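Local coordinates for fatty Acid Kinase (Fak) B3 protein (Streptococcus pneumoniae, PDB 6CNG), which binds linoleic acid here, probably binds other long-chain fatty acids, and may take part in lipid transport or fatty acid metabolism, at residues K177-V189 and R208-L222. Residues are numbered along the deposited sequence; the frame is centred on the assembly and turned at random.
Sequences KLLFVLAKVDNLV and RMVGKASETGTLELL. With EIC (linoleic acid), chain C; ACT (acetate ion), chain I.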
loop_
_atom_site.group_PDB
_atom_site.type_symbol
_atom_site.label_atom_id
_atom_site.label_comp_id
_atom_site.label_asym_id
_atom_site.label_seq_id
_atom_site.Cartn_x
_atom_site.Cartn_y
_atom_site.Cartn_z
ATOM N N LYS A 177 3.390 1.718 -10.477
ATOM C CA LYS A 177 2.061 2.305 -10.536
ATOM C C LYS A 177 1.095 1.486 -9.676
ATOM O O LYS A 177 1.427 0.400 -9.199
ATOM C CB LYS A 177 1.593 2.402 -12.000
ATOM C CG LYS A 177 2.558 3.205 -12.967
ATOM C CD LYS A 177 2.515 4.721 -12.817
ATOM C CE LYS A 177 3.619 5.475 -13.636
ATOM N NZ LYS A 177 3.717 6.950 -13.335
ATOM N N LEU A 178 -0.125 2.015 -9.497
ATOM C CA LEU A 178 -1.192 1.319 -8.786
ATOM C C LEU A 178 -2.496 1.381 -9.570
ATOM O O LEU A 178 -2.904 2.441 -10.027
ATOM C CB LEU A 178 -1.424 1.921 -7.386
ATOM C CG LEU A 178 -2.474 1.184 -6.529
ATOM C CD1 LEU A 178 -1.930 -0.072 -5.933
ATOM C CD2 LEU A 178 -3.001 2.042 -5.430
ATOM N N LEU A 179 -3.159 0.250 -9.702
ATOM C CA LEU A 179 -4.541 0.201 -10.137
ATOM C C LEU A 179 -5.340 -0.443 -9.016
ATOM O O LEU A 179 -4.862 -1.369 -8.365
ATOM C CB LEU A 179 -4.696 -0.660 -11.378
ATOM C CG LEU A 179 -4.640 -0.043 -12.772
ATOM C CD1 LEU A 179 -4.445 -1.112 -13.828
ATOM C CD2 LEU A 179 -5.917 0.697 -13.082
ATOM N N PHE A 180 -6.540 0.057 -8.778
ATOM C CA PHE A 180 -7.424 -0.552 -7.792
ATOM C C PHE A 180 -8.776 -0.832 -8.414
ATOM O O PHE A 180 -9.184 -0.192 -9.384
ATOM C CB PHE A 180 -7.551 0.301 -6.533
ATOM C CG PHE A 180 -7.981 1.704 -6.782
ATOM C CD1 PHE A 180 -9.300 2.005 -7.024
ATOM C CD2 PHE A 180 -7.060 2.731 -6.736
ATOM C CE1 PHE A 180 -9.681 3.275 -7.230
ATOM C CE2 PHE A 180 -7.443 4.016 -6.949
ATOM C CZ PHE A 180 -8.740 4.300 -7.195
ATOM N N VAL A 181 -9.445 -1.836 -7.876
ATOM C CA VAL A 181 -10.853 -2.063 -8.148
ATOM C C VAL A 181 -11.589 -2.188 -6.833
ATOM O O VAL A 181 -11.306 -3.090 -6.038
ATOM C CB VAL A 181 -11.111 -3.321 -8.972
ATOM C CG1 VAL A 181 -12.584 -3.428 -9.237
ATOM C CG2 VAL A 181 -10.286 -3.255 -10.225
ATOM N N LEU A 182 -12.557 -1.328 -6.641
ATOM C CA LEU A 182 -13.308 -1.296 -5.410
ATOM C C LEU A 182 -14.782 -1.502 -5.710
ATOM O O LEU A 182 -15.378 -0.772 -6.493
ATOM C CB LEU A 182 -13.077 0.038 -4.707
ATOM C CG LEU A 182 -11.642 0.510 -4.622
ATOM C CD1 LEU A 182 -11.571 1.833 -3.897
ATOM C CD2 LEU A 182 -10.790 -0.498 -3.917
ATOM N N ALA A 183 -15.369 -2.481 -5.032
ATOM C CA ALA A 183 -16.806 -2.673 -5.031
ATOM C C ALA A 183 -17.511 -1.771 -4.030
ATOM O O ALA A 183 -18.699 -1.503 -4.188
ATOM C CB ALA A 183 -17.077 -4.124 -4.690
ATOM N N LYS A 184 -16.813 -1.293 -3.018
ATOM C CA LYS A 184 -17.413 -0.376 -2.078
ATOM C C LYS A 184 -16.380 0.666 -1.736
ATOM O O LYS A 184 -15.187 0.366 -1.659
ATOM C CB LYS A 184 -17.801 -1.085 -0.802
ATOM C CG LYS A 184 -19.110 -1.811 -0.915
ATOM C CD LYS A 184 -19.293 -2.880 0.098
ATOM C CE LYS A 184 -20.773 -3.074 0.392
ATOM N NZ LYS A 184 -21.637 -2.777 -0.782
ATOM N N VAL A 185 -16.842 1.891 -1.543
ATOM C CA VAL A 185 -15.946 3.011 -1.245
ATOM C C VAL A 185 -16.497 3.855 -0.112
ATOM O O VAL A 185 -16.085 4.995 0.094
ATOM C CB VAL A 185 -15.702 3.869 -2.497
ATOM C CG1 VAL A 185 -15.123 3.035 -3.619
ATOM C CG2 VAL A 185 -16.976 4.505 -2.934
ATOM N N ASP A 186 -17.419 3.287 0.645
ATOM C CA ASP A 186 -18.125 4.062 1.649
ATOM C C ASP A 186 -17.190 4.569 2.726
ATOM O O ASP A 186 -17.342 5.688 3.194
ATOM C CB ASP A 186 -19.240 3.218 2.249
ATOM C CG ASP A 186 -20.144 2.624 1.181
ATOM O OD1 ASP A 186 -20.447 3.341 0.213
ATOM O OD2 ASP A 186 -20.519 1.443 1.278
ATOM N N ASN A 187 -16.227 3.762 3.152
ATOM C CA ASN A 187 -15.345 4.219 4.211
ATOM C C ASN A 187 -14.432 5.333 3.732
ATOM O O ASN A 187 -14.121 6.248 4.493
ATOM C CB ASN A 187 -14.538 3.060 4.765
ATOM C CG ASN A 187 -15.370 2.152 5.644
ATOM O OD1 ASN A 187 -16.450 2.501 6.087
ATOM N ND2 ASN A 187 -14.881 0.979 5.867
ATOM N N LEU A 188 -13.977 5.263 2.487
ATOM C CA LEU A 188 -13.249 6.383 1.903
ATOM C C LEU A 188 -14.067 7.670 1.963
ATOM O O LEU A 188 -13.579 8.718 2.394
ATOM C CB LEU A 188 -12.881 6.057 0.457
ATOM C CG LEU A 188 -11.737 5.074 0.283
ATOM C CD1 LEU A 188 -11.773 4.466 -1.107
ATOM C CD2 LEU A 188 -10.407 5.747 0.568
ATOM N N VAL A 189 -15.314 7.616 1.523
ATOM C CA VAL A 189 -16.144 8.818 1.534
ATOM C C VAL A 189 -16.363 9.295 2.965
ATOM O O VAL A 189 -16.139 10.462 3.289
ATOM C CB VAL A 189 -17.458 8.540 0.792
ATOM C CG1 VAL A 189 -18.386 9.691 0.901
ATOM C CG2 VAL A 189 -17.175 8.221 -0.661
ATOM N N ARG A 208 -18.254 -1.258 -9.735
ATOM C CA ARG A 208 -16.981 -1.210 -9.030
ATOM C C ARG A 208 -16.121 -0.110 -9.627
ATOM O O ARG A 208 -16.127 0.098 -10.841
ATOM C CB ARG A 208 -16.262 -2.552 -9.118
ATOM C CG ARG A 208 -17.183 -3.719 -8.853
ATOM C CD ARG A 208 -16.480 -5.037 -8.636
ATOM N NE ARG A 208 -17.472 -6.114 -8.482
ATOM C CZ ARG A 208 -17.245 -7.417 -8.681
ATOM N NH1 ARG A 208 -16.044 -7.852 -9.045
ATOM N NH2 ARG A 208 -18.231 -8.294 -8.518
ATOM N N MET A 209 -15.427 0.620 -8.762
ATOM C CA MET A 209 -14.556 1.707 -9.178
ATOM C C MET A 209 -13.215 1.163 -9.634
ATOM O O MET A 209 -12.484 0.563 -8.856
ATOM C CB MET A 209 -14.318 2.659 -8.023
ATOM C CG MET A 209 -13.425 3.805 -8.390
ATOM S SD MET A 209 -13.136 4.895 -7.017
ATOM C CE MET A 209 -12.211 6.242 -7.753
ATOM N N VAL A 210 -12.874 1.421 -10.877
ATOM C CA VAL A 210 -11.564 1.100 -11.406
ATOM C C VAL A 210 -10.781 2.399 -11.425
ATOM O O VAL A 210 -11.200 3.378 -12.041
ATOM C CB VAL A 210 -11.685 0.504 -12.810
ATOM C CG1 VAL A 210 -10.351 0.235 -13.372
ATOM C CG2 VAL A 210 -12.496 -0.758 -12.766
ATOM N N GLY A 211 -9.666 2.430 -10.725
ATOM C CA GLY A 211 -8.972 3.682 -10.569
ATOM C C GLY A 211 -7.491 3.461 -10.441
ATOM O O GLY A 211 -7.001 2.334 -10.405
ATOM N N LYS A 212 -6.773 4.573 -10.380
ATOM C CA LYS A 212 -5.347 4.548 -10.175
ATOM C C LYS A 212 -4.972 5.518 -9.076
ATOM O O LYS A 212 -5.732 6.413 -8.736
ATOM C CB LYS A 212 -4.590 4.940 -11.440
ATOM C CG LYS A 212 -4.806 6.343 -11.916
ATOM C CD LYS A 212 -4.044 6.598 -13.219
ATOM C CE LYS A 212 -4.018 8.062 -13.655
ATOM N NZ LYS A 212 -3.396 8.270 -15.037
ATOM N N ALA A 213 -3.783 5.328 -8.521
ATOM C CA ALA A 213 -3.165 6.382 -7.729
ATOM C C ALA A 213 -2.733 7.505 -8.667
ATOM O O ALA A 213 -2.023 7.264 -9.648
ATOM C CB ALA A 213 -1.970 5.833 -6.952
ATOM N N SER A 214 -3.196 8.713 -8.385
ATOM C CA SER A 214 -2.926 9.890 -9.197
ATOM C C SER A 214 -1.512 10.416 -8.952
ATOM O O SER A 214 -0.801 9.961 -8.075
ATOM C CB SER A 214 -3.936 10.992 -8.877
ATOM O OG SER A 214 -3.537 11.689 -7.723
ATOM N N GLU A 215 -1.098 11.377 -9.780
ATOM C CA GLU A 215 0.243 11.927 -9.669
ATOM C C GLU A 215 0.430 12.656 -8.362
ATOM O O GLU A 215 1.575 12.910 -7.988
ATOM C CB GLU A 215 0.604 12.885 -10.825
ATOM C CG GLU A 215 1.473 12.250 -11.959
ATOM C CD GLU A 215 3.015 12.445 -11.817
ATOM O OE1 GLU A 215 3.481 13.574 -11.503
ATOM O OE2 GLU A 215 3.766 11.459 -12.049
ATOM N N THR A 216 -0.661 12.997 -7.666
ATOM C CA THR A 216 -0.580 13.669 -6.369
ATOM C C THR A 216 -0.908 12.770 -5.184
ATOM O O THR A 216 -0.960 13.263 -4.057
ATOM C CB THR A 216 -1.487 14.896 -6.299
ATOM O OG1 THR A 216 -2.839 14.523 -6.593
ATOM C CG2 THR A 216 -0.995 15.947 -7.256
ATOM N N GLY A 217 -1.128 11.477 -5.409
ATOM C CA GLY A 217 -1.425 10.575 -4.317
ATOM C C GLY A 217 -2.876 10.524 -3.898
ATOM O O GLY A 217 -3.152 10.355 -2.714
ATOM N N THR A 218 -3.803 10.675 -4.841
ATOM C CA THR A 218 -5.232 10.700 -4.596
ATOM C C THR A 218 -5.899 9.629 -5.441
ATOM O O THR A 218 -5.312 9.098 -6.382
ATOM C CB THR A 218 -5.865 12.058 -4.946
ATOM O OG1 THR A 218 -5.794 12.279 -6.354
ATOM C CG2 THR A 218 -5.162 13.188 -4.235
ATOM N N LEU A 219 -7.149 9.338 -5.114
ATOM C CA LEU A 219 -7.918 8.423 -5.947
ATOM C C LEU A 219 -8.300 9.111 -7.252
ATOM O O LEU A 219 -8.774 10.244 -7.248
ATOM C CB LEU A 219 -9.190 7.966 -5.235
ATOM C CG LEU A 219 -8.986 6.932 -4.145
ATOM C CD1 LEU A 219 -8.650 7.634 -2.833
ATOM C CD2 LEU A 219 -10.220 6.106 -3.995
ATOM N N GLU A 220 -8.121 8.412 -8.363
ATOM C CA GLU A 220 -8.543 8.924 -9.654
ATOM C C GLU A 220 -9.288 7.846 -10.417
ATOM O O GLU A 220 -8.778 6.737 -10.599
ATOM C CB GLU A 220 -7.349 9.428 -10.471
ATOM C CG GLU A 220 -7.715 9.852 -11.906
ATOM C CD GLU A 220 -6.851 10.986 -12.491
ATOM O OE1 GLU A 220 -6.200 11.744 -11.728
ATOM O OE2 GLU A 220 -6.837 11.123 -13.739
ATOM N N LEU A 221 -10.468 8.185 -10.882
ATOM C CA LEU A 221 -11.302 7.241 -11.584
ATOM C C LEU A 221 -10.813 7.023 -13.002
ATOM O O LEU A 221 -10.352 7.946 -13.675
ATOM C CB LEU A 221 -12.713 7.795 -11.632
ATOM C CG LEU A 221 -13.740 6.924 -12.313
ATOM C CD1 LEU A 221 -13.880 5.610 -11.639
ATOM C CD2 LEU A 221 -15.034 7.688 -12.313
ATOM N N LEU A 222 -10.967 5.787 -13.464
ATOM C CA LEU A 222 -10.564 5.392 -14.798
ATOM C C LEU A 222 -11.703 4.724 -15.543
ATOM O O LEU A 222 -11.919 4.977 -16.731
ATOM C CB LEU A 222 -9.419 4.391 -14.751
ATOM C CG LEU A 222 -8.088 4.862 -14.201
ATOM C CD1 LEU A 222 -7.128 3.731 -14.254
ATOM C CD2 LEU A 222 -7.545 6.043 -14.934
HETATM C C1 EIC C . -5.146 7.777 8.181
HETATM C C2 EIC C . -5.028 6.739 7.072
HETATM C C3 EIC C . -5.832 7.070 5.834
HETATM C C4 EIC C . -5.448 6.186 4.670
HETATM C C5 EIC C . -6.171 6.576 3.400
HETATM C C6 EIC C . -5.702 5.762 2.198
HETATM C C7 EIC C . -6.244 4.326 2.177
HETATM C C8 EIC C . -5.614 3.522 1.055
HETATM C C9 EIC C . -6.098 2.096 1.177
HETATM C C10 EIC C . -7.121 1.657 0.477
HETATM C C11 EIC C . -7.903 2.541 -0.485
HETATM C C12 EIC C . -8.043 1.721 -1.761
HETATM C C13 EIC C . -7.754 2.158 -2.968
HETATM C C14 EIC C . -7.271 3.569 -3.228
HETATM C C15 EIC C . -5.755 3.683 -3.087
HETATM C C16 EIC C . -5.324 5.111 -3.386
HETATM C C17 EIC C . -3.864 5.318 -3.107
HETATM C C18 EIC C . -3.500 6.760 -3.378
HETATM O O1 EIC C . -4.243 8.637 8.369
HETATM O O2 EIC C . -6.166 7.770 8.913
HETATM C C ACT I . -23.227 0.744 1.141
HETATM O O ACT I . -22.982 1.951 1.404
HETATM O OXT ACT I . -22.443 -0.124 0.647
HETATM C CH3 ACT I . -24.696 0.286 1.485
HETATM O O HOH W 1 -0.297 4.970 -10.427
#
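Phe180 and Gly211 face each other as a hydrogen-bonded pair where strands 177-182 and 208-213 run antiparallel in the mixed sheet that walls the linoleic acid pocket of this DegV-family fold. Backbone bonds set the register. Phe180 N gives to Gly211 O at 2.8 Å and Gly211 N to Phe180 O, and Leu182 and Met209 exchange a second such pair. Toward Leu178 the ladder slackens: Ala213 N to Leu178 O is weak at 3.4 Å, and a water spans Leu178 N and Ala213 O.

The aromatic packing centres on Gly211. With CG of Phe180 placed between its backbone N and carbonyl carbon (chi1 55°), the ring folds back over the neighbouring strand. Gly211 CA sits 3.7 Å from the ring centroid, a CH-pi contact over the face, 25° off the normal. Gly211, with no side chain, leaves the ring room to lie directly on the strand backbone. The opposite face meets the lipid, EIC C14 lying 3.6 Å from Phe180 CD2. Met209, extended, brings SD to the ring edge, 79° off the normal, in a Met-aromatic contact.

Apolar contacts continue on the same side of the sheet. Leu219, beyond the hairpin turn, sets its CG against EIC C14, while its CD2 meets CD1 of Leu188 from helix 186-190 tip to tip at 3.7 Å. Leu178, Leu182 and Ala213 also border the lipid tail, whose carboxylate is hydrogen-bonded to Ser111 OG.

Val181 and Val210 lie side by side on the other surface, alongside Leu179, which touches helix 228-242 through Glu238. There Leu179 crosses Leu222 at about a right angle, CD2 to CD1 a tight 3.5 Å.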